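Side-chain contacts in glutamate--cysteine ligase GshA (Methylobacillus flagellatus KT, PDB 3K1T), which is probably a ligase that joins glutamate to cysteine, a step in glutathione synthesis: residues A[50-54]-A[55-59]; A[226-229]-A[230-234]. All blocks are in the same frame, centred on the assembly; numbering follows the deposited sequence.

Interaction 1 (A[50-54]-A[55-59])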
loop_
_atom_site.group_PDB
_atom_site.type_symbol
_atom_site.label_atom_id
_atom_site.label_comp_id
_atom_site.label_asym_id
_atom_site.label_seq_id
_atom_site.Cartn_x
_atom_site.Cartn_y
_atom_site.Cartn_z
ATOM N N LEU A 50 -3.509 20.281 -9.133
ATOM C CA LEU A 50 -4.245 21.203 -8.293
ATOM C C LEU A 50 -3.646 22.609 -8.359
ATOM O O LEU A 50 -2.474 22.774 -8.696
ATOM C CB LEU A 50 -4.195 20.751 -6.833
ATOM C CG LEU A 50 -4.640 19.322 -6.481
ATOM C CD1 LEU A 50 -4.388 19.082 -4.953
ATOM C CD2 LEU A 50 -6.111 19.086 -6.888
ATOM N N ARG A 51 -4.463 23.595 -7.996
ATOM C CA ARG A 51 -4.001 24.944 -7.697
ATOM C C ARG A 51 -4.511 25.405 -6.336
ATOM O O ARG A 51 -5.702 25.295 -6.023
ATOM C CB ARG A 51 -4.347 25.943 -8.788
ATOM C CG ARG A 51 -3.483 25.749 -10.033
ATOM C CD ARG A 51 -3.683 26.896 -11.006
ATOM N NE ARG A 51 -2.587 26.954 -11.950
ATOM C CZ ARG A 51 -2.396 27.930 -12.821
ATOM N NH1 ARG A 51 -3.266 28.917 -12.902
ATOM N NH2 ARG A 51 -1.324 27.899 -13.627
ATOM N N ASN A 52 -3.559 25.881 -5.538
ATOM C CA ASN A 52 -3.825 26.462 -4.214
ATOM C C ASN A 52 -3.728 27.996 -4.357
ATOM O O ASN A 52 -2.643 28.559 -4.534
ATOM C CB ASN A 52 -2.787 25.918 -3.245
ATOM C CG ASN A 52 -3.035 26.355 -1.817
ATOM O OD1 ASN A 52 -3.848 27.235 -1.572
ATOM N ND2 ASN A 52 -2.306 25.767 -0.873
ATOM N N ALA A 53 -4.881 28.646 -4.298
ATOM C CA ALA A 53 -5.021 30.091 -4.446
ATOM C C ALA A 53 -5.079 30.771 -3.073
ATOM O O ALA A 53 -5.232 31.998 -2.989
ATOM C CB ALA A 53 -6.315 30.380 -5.236
ATOM N N GLY A 54 -5.022 29.987 -1.993
ATOM C CA GLY A 54 -5.248 30.536 -0.637
ATOM C C GLY A 54 -6.721 30.757 -0.330
ATOM O O GLY A 54 -7.188 30.465 0.783
ATOM N N PHE A 55 -7.457 31.295 -1.305
ATOM C CA PHE A 55 -8.913 31.438 -1.181
ATOM C C PHE A 55 -9.725 30.283 -1.812
ATOM O O PHE A 55 -10.981 30.273 -1.762
ATOM C CB PHE A 55 -9.343 32.801 -1.745
ATOM C CG PHE A 55 -9.034 33.006 -3.196
ATOM C CD1 PHE A 55 -9.821 32.401 -4.182
ATOM C CD2 PHE A 55 -7.999 33.834 -3.586
ATOM C CE1 PHE A 55 -9.562 32.602 -5.523
ATOM C CE2 PHE A 55 -7.732 34.043 -4.940
ATOM C CZ PHE A 55 -8.518 33.445 -5.903
ATOM N N LYS A 56 -9.012 29.300 -2.357
ATOM C CA LYS A 56 -9.602 28.193 -3.096
ATOM C C LYS A 56 -8.545 27.101 -3.258
ATOM O O LYS A 56 -7.366 27.405 -3.390
ATOM C CB LYS A 56 -9.973 28.719 -4.532
ATOM C CG LYS A 56 -10.832 27.864 -5.262
ATOM C CD LYS A 56 -11.503 28.537 -6.407
ATOM C CE LYS A 56 -12.436 27.572 -7.063
ATOM N NZ LYS A 56 -13.786 28.190 -7.225
ATOM N N LEU A 57 -8.962 25.834 -3.293
ATOM C CA LEU A 57 -8.085 24.707 -3.591
ATOM C C LEU A 57 -8.843 23.767 -4.545
ATOM O O LEU A 57 -9.790 23.127 -4.136
ATOM C CB LEU A 57 -7.650 23.969 -2.317
ATOM C CG LEU A 57 -6.769 22.739 -2.541
ATOM C CD1 LEU A 57 -5.399 23.080 -3.205
ATOM C CD2 LEU A 57 -6.603 21.985 -1.181
ATOM N N ALA A 58 -8.445 23.738 -5.812
ATOM C CA ALA A 58 -9.260 23.112 -6.850
ATOM C C ALA A 58 -8.422 22.317 -7.836
ATOM O O ALA A 58 -7.272 22.666 -8.136
ATOM C CB ALA A 58 -10.158 24.192 -7.607
ATOM N N PRO A 59 -8.987 21.213 -8.324
ATOM C CA PRO A 59 -8.335 20.503 -9.405
ATOM C C PRO A 59 -8.543 21.196 -10.743
ATOM O O PRO A 59 -9.645 21.716 -11.023
ATOM C CB PRO A 59 -9.020 19.126 -9.377
ATOM C CG PRO A 59 -10.425 19.444 -8.933
ATOM C CD PRO A 59 -10.303 20.625 -7.977
#

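Interaction 2 (A[226-229]-A[230-234])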
loop_
_atom_site.group_PDB
_atom_site.type_symbol
_atom_site.label_atom_id
_atom_site.label_comp_id
_atom_site.label_asym_id
_atom_site.label_seq_id
_atom_site.Cartn_x
_atom_site.Cartn_y
_atom_site.Cartn_z
ATOM N N ILE A 226 -18.910 17.692 4.895
ATOM C CA ILE A 226 -17.945 18.347 5.785
ATOM C C ILE A 226 -18.357 19.804 6.099
ATOM O O ILE A 226 -17.651 20.480 6.806
ATOM C CB ILE A 226 -16.481 18.301 5.249
ATOM C CG1 ILE A 226 -16.328 19.110 3.949
ATOM C CG2 ILE A 226 -16.021 16.827 5.018
ATOM C CD1 ILE A 226 -14.893 19.435 3.531
ATOM N N ASP A 227 -19.501 20.247 5.593
ATOM C CA ASP A 227 -20.028 21.606 5.771
ATOM C C ASP A 227 -19.078 22.715 5.295
ATOM O O ASP A 227 -18.643 23.571 6.083
ATOM C CB ASP A 227 -20.444 21.851 7.231
ATOM C CG ASP A 227 -21.269 23.139 7.394
ATOM O OD1 ASP A 227 -21.988 23.531 6.453
ATOM O OD2 ASP A 227 -21.229 23.733 8.485
ATOM N N ILE A 228 -18.763 22.705 4.002
ATOM C CA ILE A 228 -17.892 23.712 3.386
ATOM C C ILE A 228 -18.624 24.319 2.170
ATOM O O ILE A 228 -19.473 23.651 1.558
ATOM C CB ILE A 228 -16.537 23.087 2.996
ATOM C CG1 ILE A 228 -15.452 24.130 2.698
ATOM C CG2 ILE A 228 -16.681 22.205 1.719
ATOM C CD1 ILE A 228 -14.726 24.682 3.894
ATOM N N ASP A 229 -18.324 25.590 1.846
ATOM C CA ASP A 229 -18.778 26.225 0.606
ATOM C C ASP A 229 -18.193 25.402 -0.576
ATOM O O ASP A 229 -16.989 25.321 -0.688
ATOM C CB ASP A 229 -18.240 27.682 0.561
ATOM C CG ASP A 229 -18.656 28.449 -0.686
ATOM O OD1 ASP A 229 -19.266 27.858 -1.594
ATOM O OD2 ASP A 229 -18.371 29.676 -0.776
ATOM N N PRO A 230 -19.029 24.786 -1.431
ATOM C CA PRO A 230 -18.486 23.993 -2.540
ATOM C C PRO A 230 -17.575 24.761 -3.478
ATOM O O PRO A 230 -16.739 24.140 -4.137
ATOM C CB PRO A 230 -19.740 23.511 -3.281
ATOM C CG PRO A 230 -20.811 24.446 -2.876
ATOM C CD PRO A 230 -20.507 24.806 -1.470
ATOM N N TRP A 231 -17.746 26.090 -3.548
ATOM C CA TRP A 231 -16.917 26.946 -4.401
ATOM C C TRP A 231 -15.441 26.900 -3.998
ATOM O O TRP A 231 -14.565 27.067 -4.842
ATOM C CB TRP A 231 -17.444 28.395 -4.441
ATOM C CG TRP A 231 -16.653 29.279 -5.381
ATOM C CD1 TRP A 231 -16.787 29.341 -6.737
ATOM C CD2 TRP A 231 -15.613 30.201 -5.045
ATOM N NE1 TRP A 231 -15.917 30.242 -7.267
ATOM C CE2 TRP A 231 -15.162 30.781 -6.257
ATOM C CE3 TRP A 231 -14.996 30.579 -3.844
ATOM C CZ2 TRP A 231 -14.125 31.705 -6.311
ATOM C CZ3 TRP A 231 -13.955 31.497 -3.890
ATOM C CH2 TRP A 231 -13.542 32.071 -5.102
ATOM N N LEU A 232 -15.155 26.582 -2.734
ATOM C CA LEU A 232 -13.755 26.489 -2.286
ATOM C C LEU A 232 -13.000 25.312 -2.944
ATOM O O LEU A 232 -11.769 25.296 -2.929
ATOM C CB LEU A 232 -13.677 26.400 -0.766
ATOM C CG LEU A 232 -14.205 27.642 -0.020
ATOM C CD1 LEU A 232 -13.986 27.447 1.539
ATOM C CD2 LEU A 232 -13.662 28.969 -0.545
ATOM N N LEU A 233 -13.743 24.354 -3.502
ATOM C CA LEU A 233 -13.186 23.153 -4.102
ATOM C C LEU A 233 -13.418 23.065 -5.618
ATOM O O LEU A 233 -12.950 22.133 -6.253
ATOM C CB LEU A 233 -13.869 21.934 -3.480
ATOM C CG LEU A 233 -13.677 21.630 -2.007
ATOM C CD1 LEU A 233 -14.653 20.544 -1.550
ATOM C CD2 LEU A 233 -12.217 21.212 -1.799
ATOM N N ASN A 234 -14.192 23.979 -6.201
ATOM C CA ASN A 234 -14.737 23.746 -7.534
ATOM C C ASN A 234 -14.830 25.025 -8.373
ATOM O O ASN A 234 -15.551 25.939 -8.008
ATOM C CB ASN A 234 -16.123 23.107 -7.381
ATOM C CG ASN A 234 -16.669 22.543 -8.693
ATOM O OD1 ASN A 234 -15.970 22.507 -9.720
ATOM N ND2 ASN A 234 -17.911 22.125 -8.660
#

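Interaction 1 (A[50-54]-A[55-59])
Phe55 folds back over Ala53 at the tip of a tight chain reversal. Its first torsion (chi1 61°) sets CG between the backbone N and the carbonyl carbon, which turns the ring back to Ala53. From the root outward, Phe55 CB rests 3.6 Å from Gly54 C. CG comes next, near the carbonyl oxygen of Ala53, and Phe55 CD2 lies 3.4 Å from Ala53 O. CE2 meets both that oxygen and the Ala53 methyl. At the tip, Phe55 CZ is 3.8 Å from Ala53 CB. The methyl stands over the ring centre, a CH-pi contact. Tyr269 meets the same ring edge-to-face. An alanine in place of Phe55 would probably leave the Ala53 methyl without its aromatic cover and open a gap beside Tyr269. Asn52 fixes the turn from the strand end: its OD1 accepts from Gly54 N at 3.0 Å, an Asx turn. Leu57 CD1 packs against Asn52 CB at 3.9 Å. Ala53 N donates to Lys56 O at 2.9 Å in a nearly straight bond. Arg51 and Ala58 exchange two more backbone bonds. The arrangement is a buried antiparallel beta hairpin, strands 45-52 and 57-63 joined by a short loop.

Interaction 2 (A[226-229]-A[230-234])
Asp229 holds its CG anti to the backbone N (chi1 -180°), and this carries the carboxylate forward alongside Trp231. Ile228 has CG1 anti to its own N (chi1 -165°), which sends CD1 to Leu232. These two residues make most of the contact.

Asp229 acts through both backbone and side chain. OD1 of Asp229 accepts from Trp231 N at 3.0 Å. The donor comes from above the carboxylate plane, 58° out of it. The acceptor lies two residues before the donor, as in an Asx turn. The backbone oxygen, Asp229 O, accepts from Leu232 N, also at 3.0 Å. One residue thus ties down two successive N-H groups at the start of the 3-10 segment 230-232. Pro230, which lies between Asp229 and Trp231, has no N-H to offer. The side chains of Asp229 and Trp231 run side by side and point the same way, and Asp229 OD1 lies 3.4 Å from Trp231 CB. The second carboxylate oxygen, OD2, forms a salt bridge with Lys268 and a hydrogen bond with Tyr272. Both carboxylate oxygens are therefore held, OD1 by the turn itself and OD2 by helix 251-272, which should keep the group from turning.

The apolar half lies on Ile228. Ile228 CD1 meets Leu232 CD1 at 3.7 Å, and the two side chains cross at about a right angle. Ile228 CG2 reaches Leu233 CD1 more loosely, at 4.2 Å.

Asp227, with positive phi, ends helix 210-226 in a Schellman motif, and the chain then turns into the 3-10 segment. Ile228 and Leu233 pack on helix 13-23. Trp231 and Leu232 lie against helix 251-272. The whole turn leads from helix 210-226 toward strand 237-241.

From the N terminus, the chain first reaches interaction 1, which closes the short loop between strands 45-52 and 57-63. Interaction 2 comes much later and closes the turn after helix 210-226. The two are in series; neither nests in nor crosses the other. In space their centres lie about 11 Å apart and they touch. Leu57 N probably donates to Leu232 O, so the second hairpin strand is joined to the later turn. Lys56 extends its NZ to the backbone oxygens of Trp231 and Asn234 and forms a salt bridge with Glu329. Together they tie the hairpin to the connection between helix 210-226 and strand 237-241.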